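Side-chain contacts in peptidase M3B, oligoendopeptidase F (Enterococcus faecium, PDB 2QR4), which probably hydrolyses peptide bonds within short peptides as a metallopeptidase of the oligoendopeptidase F group in family M3: residues 147-152 and 215-220; 155-160 and 202-207; 209-214 and 489-494. All blocks are in the same frame, centred on the assembly; numbering follows the deposited sequence.

Contact 1 (147-152 and 215-220)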
# COMPACT_ATOMS: atom_id res chain seq x y z
N ASP A 147 -1.55 -6.52 3.79
CA ASP A 147 -0.69 -7.10 2.77
C ASP A 147 -0.65 -6.28 1.48
O ASP A 147 0.13 -6.61 0.58
CB ASP A 147 -1.11 -8.55 2.47
CG ASP A 147 -0.96 -9.47 3.68
OD1 ASP A 147 -0.32 -9.06 4.67
OD2 ASP A 147 -1.48 -10.61 3.64
N ALA A 148 -1.46 -5.24 1.36
CA ALA A 148 -1.63 -4.61 0.04
C ALA A 148 -0.32 -4.07 -0.55
O ALA A 148 -0.06 -4.22 -1.75
CB ALA A 148 -2.69 -3.53 0.07
N SER A 149 0.51 -3.45 0.29
CA SER A 149 1.72 -2.80 -0.22
C SER A 149 2.77 -3.78 -0.78
O SER A 149 3.58 -3.38 -1.60
CB SER A 149 2.32 -1.86 0.82
OG SER A 149 3.05 -2.59 1.80
N SER A 150 2.76 -5.04 -0.34
CA SER A 150 3.55 -6.11 -0.98
C SER A 150 3.08 -6.34 -2.40
O SER A 150 3.88 -6.57 -3.30
CB SER A 150 3.43 -7.44 -0.22
OG SER A 150 3.84 -7.29 1.12
N ASP A 151 1.76 -6.32 -2.59
CA ASP A 151 1.16 -6.48 -3.92
C ASP A 151 1.50 -5.30 -4.83
O ASP A 151 1.83 -5.47 -6.00
CB ASP A 151 -0.34 -6.68 -3.79
CG ASP A 151 -0.70 -7.95 -2.99
OD1 ASP A 151 0.09 -8.92 -3.00
OD2 ASP A 151 -1.77 -8.00 -2.33
N THR A 152 1.48 -4.10 -4.27
CA THR A 152 1.80 -2.90 -5.04
C THR A 152 3.25 -2.97 -5.47
O THR A 152 3.58 -2.66 -6.62
CB THR A 152 1.55 -1.64 -4.20
OG1 THR A 152 0.21 -1.68 -3.72
CG2 THR A 152 1.76 -0.37 -5.02
N LEU A 215 7.47 -0.28 1.17
CA LEU A 215 8.21 -1.10 2.14
C LEU A 215 7.98 -0.60 3.56
O LEU A 215 7.70 -1.38 4.46
CB LEU A 215 9.70 -1.13 1.80
CG LEU A 215 10.60 -1.95 2.73
CD1 LEU A 215 10.08 -3.41 2.89
CD2 LEU A 215 12.04 -1.90 2.25
N GLY A 216 8.08 0.71 3.74
CA GLY A 216 7.68 1.38 4.98
C GLY A 216 6.31 0.96 5.52
O GLY A 216 6.16 0.66 6.71
N THR A 217 5.31 0.92 4.65
CA THR A 217 3.98 0.47 5.07
C THR A 217 4.01 -0.98 5.57
O THR A 217 3.41 -1.33 6.60
CB THR A 217 2.98 0.59 3.92
OG1 THR A 217 2.94 1.95 3.46
CG2 THR A 217 1.61 0.16 4.38
N HIS A 218 4.74 -1.83 4.85
CA HIS A 218 4.85 -3.24 5.17
C HIS A 218 5.45 -3.39 6.55
O HIS A 218 4.97 -4.16 7.37
CB HIS A 218 5.76 -3.97 4.15
CG HIS A 218 5.81 -5.44 4.34
ND1 HIS A 218 4.72 -6.26 4.07
CD2 HIS A 218 6.80 -6.26 4.74
CE1 HIS A 218 5.05 -7.52 4.31
NE2 HIS A 218 6.31 -7.55 4.72
N ILE A 219 6.53 -2.64 6.78
CA ILE A 219 7.23 -2.64 8.07
C ILE A 219 6.35 -2.12 9.22
O ILE A 219 6.27 -2.74 10.28
CB ILE A 219 8.55 -1.87 7.94
CG1 ILE A 219 9.57 -2.77 7.23
CG2 ILE A 219 9.05 -1.43 9.28
CD1 ILE A 219 10.67 -2.00 6.64
N LYS A 220 5.65 -1.01 8.97
CA LYS A 220 4.66 -0.50 9.91
C LYS A 220 3.63 -1.55 10.34
O LYS A 220 3.27 -1.63 11.51
CB LYS A 220 3.94 0.72 9.33
CG LYS A 220 4.53 2.00 9.80
CD LYS A 220 3.97 3.24 9.09
CE LYS A 220 4.91 4.41 9.28
NZ LYS A 220 5.54 4.34 10.66
O HOH W 1 2.38 -4.92 3.02
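A near-antiparallel helix pair, formed by helix 143-160 and helix 208-228, meets here through Ser149 and Ser150 on one side and Thr217 and His218 on the other. The axes of the two short segments pass 8.2 Å apart with 154° between their directions, and the backbones come nearest at Ser149 and His218. Ser149 packs through its hydroxyl: OG of Ser149 lies 3.8 Å from CB of Thr217 and equally far from CB of His218. That hydroxyl sits between the backbone N and the carbonyl carbon of its own residue (chi1 78°), a setting in which it bonds to the carbonyl of Thr214, one turn before His218 on the facing helix. In this mainly helical peptidase of family M3, a water also bridges the two helices: it donates to OG of Ser149 at 2.7 Å and is hydrogen-bonded at 2.9 Å to ND1 of His218, which it meets in the imidazole plane. The other ring nitrogen, NE2, is bound to the carbonyl of Tyr498, so both nitrogens are engaged and the ring's rotation is probably fixed. OG of Ser150 comes obliquely to the same ring, 3.2 Å from ND1 of His218, at an angle too poor for a hydrogen bond. Beyond this pair the second subunit closes in, its Ala148 packing on Thr217 and its Ser213 bonding to the hydroxyl of Thr152.

Contact 2 (155-160 and 202-207)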
# COMPACT_ATOMS: atom_id res chain seq x y z
N VAL A 155 3.76 -5.58 -8.32
CA VAL A 155 3.18 -5.16 -9.58
C VAL A 155 4.03 -4.06 -10.23
O VAL A 155 4.39 -4.12 -11.42
CB VAL A 155 1.73 -4.68 -9.35
CG1 VAL A 155 1.70 -3.21 -9.29
CG2 VAL A 155 0.83 -5.16 -10.45
N LEU A 156 4.39 -3.08 -9.44
CA LEU A 156 5.28 -2.04 -9.91
C LEU A 156 6.62 -2.65 -10.36
O LEU A 156 7.13 -2.33 -11.43
CB LEU A 156 5.50 -1.01 -8.80
CG LEU A 156 6.53 0.09 -9.03
CD1 LEU A 156 6.19 0.92 -10.29
CD2 LEU A 156 6.57 0.96 -7.81
N ASN A 157 7.19 -3.54 -9.54
CA ASN A 157 8.52 -4.10 -9.82
C ASN A 157 8.51 -5.03 -11.03
O ASN A 157 9.41 -4.99 -11.86
CB ASN A 157 9.08 -4.85 -8.60
CG ASN A 157 10.59 -5.09 -8.71
OD1 ASN A 157 11.09 -6.18 -8.43
ND2 ASN A 157 11.32 -4.06 -9.11
N ASN A 158 7.47 -5.84 -11.15
CA ASN A 158 7.46 -6.85 -12.20
C ASN A 158 6.62 -6.54 -13.41
O ASN A 158 6.82 -7.14 -14.45
CB ASN A 158 7.05 -8.22 -11.64
CG ASN A 158 7.96 -8.66 -10.51
OD1 ASN A 158 9.17 -8.80 -10.69
ND2 ASN A 158 7.38 -8.87 -9.34
N ALA A 159 5.67 -5.63 -13.30
CA ALA A 159 4.78 -5.40 -14.44
C ALA A 159 4.94 -4.01 -15.08
O ALA A 159 4.95 -3.90 -16.31
CB ALA A 159 3.34 -5.65 -14.04
N ASP A 160 5.08 -2.97 -14.26
CA ASP A 160 5.10 -1.58 -14.77
C ASP A 160 6.48 -0.96 -15.06
O ASP A 160 6.64 -0.26 -16.06
CB ASP A 160 4.25 -0.63 -13.89
CG ASP A 160 2.75 -0.99 -13.89
OD1 ASP A 160 2.31 -1.84 -14.69
OD2 ASP A 160 2.02 -0.40 -13.07
N SER A 202 19.36 3.36 -12.39
CA SER A 202 18.77 4.67 -12.68
C SER A 202 17.26 4.62 -12.42
O SER A 202 16.67 5.59 -11.98
CB SER A 202 19.07 5.11 -14.12
OG SER A 202 18.45 4.24 -15.06
N VAL A 203 16.65 3.47 -12.65
CA VAL A 203 15.22 3.33 -12.44
C VAL A 203 14.83 3.17 -10.97
O VAL A 203 13.87 3.77 -10.51
CB VAL A 203 14.63 2.16 -13.29
CG1 VAL A 203 13.18 1.91 -12.93
CG2 VAL A 203 14.76 2.48 -14.78
N TYR A 204 15.57 2.35 -10.22
CA TYR A 204 15.32 2.25 -8.78
C TYR A 204 15.52 3.57 -8.07
O TYR A 204 14.76 3.92 -7.16
CB TYR A 204 16.12 1.10 -8.13
CG TYR A 204 15.48 -0.19 -8.53
CD1 TYR A 204 14.26 -0.57 -7.99
CD2 TYR A 204 16.03 -0.97 -9.53
CE1 TYR A 204 13.64 -1.73 -8.40
CE2 TYR A 204 15.42 -2.13 -9.94
CZ TYR A 204 14.23 -2.51 -9.38
OH TYR A 204 13.63 -3.66 -9.80
N GLU A 205 16.50 4.34 -8.50
CA GLU A 205 16.69 5.67 -7.95
C GLU A 205 15.48 6.57 -8.24
O GLU A 205 14.99 7.27 -7.36
CB GLU A 205 17.99 6.29 -8.49
CG GLU A 205 18.11 7.81 -8.27
CD GLU A 205 19.51 8.35 -8.58
OE1 GLU A 205 20.18 7.81 -9.49
OE2 GLU A 205 19.93 9.32 -7.93
N GLN A 206 14.99 6.55 -9.47
CA GLN A 206 13.83 7.36 -9.80
C GLN A 206 12.64 7.04 -8.90
O GLN A 206 11.89 7.94 -8.51
CB GLN A 206 13.43 7.14 -11.25
CG GLN A 206 12.48 8.20 -11.79
CD GLN A 206 11.83 7.77 -13.09
OE1 GLN A 206 12.41 6.99 -13.87
NE2 GLN A 206 10.63 8.25 -13.34
N PHE A 207 12.45 5.77 -8.58
CA PHE A 207 11.25 5.36 -7.85
C PHE A 207 11.51 5.02 -6.40
O PHE A 207 10.74 4.28 -5.79
CB PHE A 207 10.51 4.22 -8.56
CG PHE A 207 9.93 4.62 -9.89
CD1 PHE A 207 8.63 5.05 -9.98
CD2 PHE A 207 10.71 4.58 -11.03
CE1 PHE A 207 8.10 5.44 -11.20
CE2 PHE A 207 10.18 4.96 -12.24
CZ PHE A 207 8.87 5.39 -12.32
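Asn157 and Tyr204 are the pair that touches between helices 143-160 and 190-206. Just before Asn157 in the chain, Leu156 rests on Thr210 and Phe211 of helix 208-228, and its CA-CB bond points toward 202-207. Asn157 follows and makes the direct contact: with CG anti to the backbone N (chi1 -163°), its amide reaches across to the end of Tyr204. ND2 of Asn157 donates to OH of Tyr204 at a modelled distance of 2.4 Å, a very short value that is doubtful at 2.5 Å resolution, with an N-H...O angle of 149°. The nitrogen approaches at the edge of the phenol, in the ring plane, while the amide is turned 55° from that plane and the two side chains cross at about a right angle. Further on, the helix widens into a pi-type turn over 156-160, where the carbonyl of Val155 accepts from the N of both Ala159 and Asp160. Asp160 then turns to the second subunit, bonding through its carboxylate to Thr210 of that chain. The Asn157-Tyr204 bond gives the amide NH2 and the phenol oxygen a partner in a buried place. Amide and phenol are both probably neutral, so the link is polar rather than ionic, and the short distance need not mean unusual strength.

Contact 3 (209-214 and 489-494)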
# COMPACT_ATOMS: atom_id res chain seq x y z
N ASN A 209 11.28 6.78 -3.65
CA ASN A 209 10.24 7.28 -2.76
C ASN A 209 9.02 6.34 -2.74
O ASN A 209 8.45 6.08 -1.69
CB ASN A 209 9.80 8.68 -3.19
CG ASN A 209 10.94 9.70 -3.18
OD1 ASN A 209 11.19 10.36 -4.17
ND2 ASN A 209 11.61 9.84 -2.04
N THR A 210 8.63 5.84 -3.91
CA THR A 210 7.50 4.92 -4.00
C THR A 210 7.77 3.61 -3.25
O THR A 210 6.95 3.16 -2.45
CB THR A 210 7.17 4.64 -5.47
OG1 THR A 210 6.89 5.88 -6.11
CG2 THR A 210 5.96 3.70 -5.59
N PHE A 211 8.93 3.02 -3.51
CA PHE A 211 9.36 1.83 -2.80
C PHE A 211 9.54 2.03 -1.28
O PHE A 211 9.20 1.14 -0.50
CB PHE A 211 10.65 1.31 -3.41
CG PHE A 211 10.47 0.69 -4.76
CD1 PHE A 211 9.58 -0.36 -4.94
CD2 PHE A 211 11.20 1.13 -5.84
CE1 PHE A 211 9.42 -0.97 -6.18
CE2 PHE A 211 11.04 0.53 -7.09
CZ PHE A 211 10.15 -0.52 -7.25
N ALA A 212 10.05 3.18 -0.87
CA ALA A 212 10.15 3.47 0.57
C ALA A 212 8.75 3.44 1.18
O ALA A 212 8.55 2.92 2.27
CB ALA A 212 10.79 4.83 0.80
N SER A 213 7.81 4.03 0.46
CA SER A 213 6.43 4.07 0.87
C SER A 213 5.86 2.66 0.98
O SER A 213 5.28 2.30 2.00
CB SER A 213 5.63 4.93 -0.12
OG SER A 213 4.25 4.94 0.20
N THR A 214 6.04 1.84 -0.06
CA THR A 214 5.48 0.46 -0.02
C THR A 214 6.15 -0.38 1.06
O THR A 214 5.47 -1.08 1.81
CB THR A 214 5.54 -0.29 -1.39
OG1 THR A 214 6.87 -0.22 -1.94
CG2 THR A 214 4.57 0.34 -2.38
N GLU A 489 19.82 -0.29 -3.66
CA GLU A 489 19.54 -1.73 -3.74
C GLU A 489 18.44 -2.23 -2.78
O GLU A 489 17.69 -3.12 -3.14
CB GLU A 489 20.83 -2.56 -3.58
CG GLU A 489 20.59 -4.07 -3.69
CD GLU A 489 21.87 -4.88 -3.66
OE1 GLU A 489 21.99 -5.83 -4.47
OE2 GLU A 489 22.76 -4.57 -2.84
N TRP A 490 18.31 -1.65 -1.58
CA TRP A 490 17.27 -2.11 -0.63
C TRP A 490 15.90 -2.19 -1.29
O TRP A 490 15.05 -2.99 -0.88
CB TRP A 490 17.17 -1.20 0.60
CG TRP A 490 16.89 0.21 0.23
CD1 TRP A 490 17.81 1.21 0.03
CD2 TRP A 490 15.60 0.78 -0.01
NE1 TRP A 490 17.16 2.37 -0.34
CE2 TRP A 490 15.81 2.13 -0.37
CE3 TRP A 490 14.29 0.28 0.02
CZ2 TRP A 490 14.75 3.00 -0.69
CZ3 TRP A 490 13.24 1.14 -0.29
CH2 TRP A 490 13.48 2.48 -0.65
N SER A 491 15.69 -1.39 -2.34
CA SER A 491 14.38 -1.22 -2.92
C SER A 491 14.00 -2.29 -3.94
O SER A 491 12.86 -2.35 -4.37
CB SER A 491 14.24 0.18 -3.54
OG SER A 491 15.00 0.30 -4.73
N ARG A 492 14.95 -3.13 -4.32
CA ARG A 492 14.66 -4.14 -5.34
C ARG A 492 14.63 -5.56 -4.78
O ARG A 492 14.39 -6.52 -5.51
CB ARG A 492 15.62 -4.03 -6.52
CG ARG A 492 17.07 -4.27 -6.16
CD ARG A 492 18.01 -3.97 -7.35
NE ARG A 492 18.20 -5.14 -8.19
CZ ARG A 492 19.11 -6.08 -7.98
NH1 ARG A 492 19.20 -7.11 -8.80
NH2 ARG A 492 19.94 -6.00 -6.94
N ILE A 493 14.81 -5.68 -3.47
CA ILE A 493 14.89 -6.99 -2.79
C ILE A 493 13.53 -7.46 -2.28
O ILE A 493 13.04 -6.97 -1.28
CB ILE A 493 15.88 -6.90 -1.63
CG1 ILE A 493 17.28 -6.61 -2.17
CG2 ILE A 493 15.86 -8.18 -0.81
CD1 ILE A 493 18.28 -6.33 -1.09
N PRO A 494 12.91 -8.43 -2.97
CA PRO A 494 11.57 -8.96 -2.64
C PRO A 494 11.48 -9.49 -1.21
O PRO A 494 10.41 -9.43 -0.59
CB PRO A 494 11.40 -10.15 -3.63
CG PRO A 494 12.40 -9.92 -4.72
CD PRO A 494 13.54 -9.13 -4.12
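This is a buried, largely apolar contact in which Phe211 and Ala212 of helix 208-228 meet Trp490 and Ser491, in the 3-10 segment that runs through 489-491 in the connection between helices 461-476 and 503-520. It thus joins a helix to a turn some 275 residues further along the M3 peptidase chain, within a mainly helical fold. The backbones are nearest at Phe211 and Ser491, whose CA atoms are 5.9 Å apart. Trp490 enters edge-on: the six-membered end of its indole points at the helix, with CH2 of Trp490 3.5 Å from N of Ala212 and 3.9 Å from CB of Ala212. CZ3 of Trp490, beside it, is 4.1 Å from CB of Phe211. This reach depends on CG of Trp490 lying between its own backbone N and carbonyl carbon (chi1 57°), which swings the indole toward the helix although the CB itself does not face it. At the far end of the indole, NE1 is held by Ser465, and Leu464 and Phe445 pack against the side chain, so the ring is fixed from helices 461-476 and 418-454 as well. Ser491 serves both aromatic residues. Its CB stands over one face of the Trp490 indole, offset toward the rim, and lies 3.8 Å from CB of Phe211, while its hydroxyl is bonded to the carbonyl of Phe488. The backbone O of Ser491 sits 3.8 Å above the plane of the Phe211 ring, over its centre.

Overall arrangement
The three contacts cluster on the same side of the chain's centre: contacts 1 and 2 have centres about 15 Å apart, 1 and 3 about 10 Å, and 2 and 3 about 9 Å. Helix 143-160 serves contacts 1 and 2, helix 208-228 serves contacts 1 and 3, and helix 190-206 of contact 2 leads directly into helix 208-228. Along the chain both segments of contact 2 fall between those of contact 1, whereas contact 3 follows contact 2 and alternates with contact 1 by reaching to 489-494. The consecutive helices are thereby tied both to an earlier helix and to a late connection, and all three contacts also border the second subunit, linking the chain's internal packing with its dimer interface.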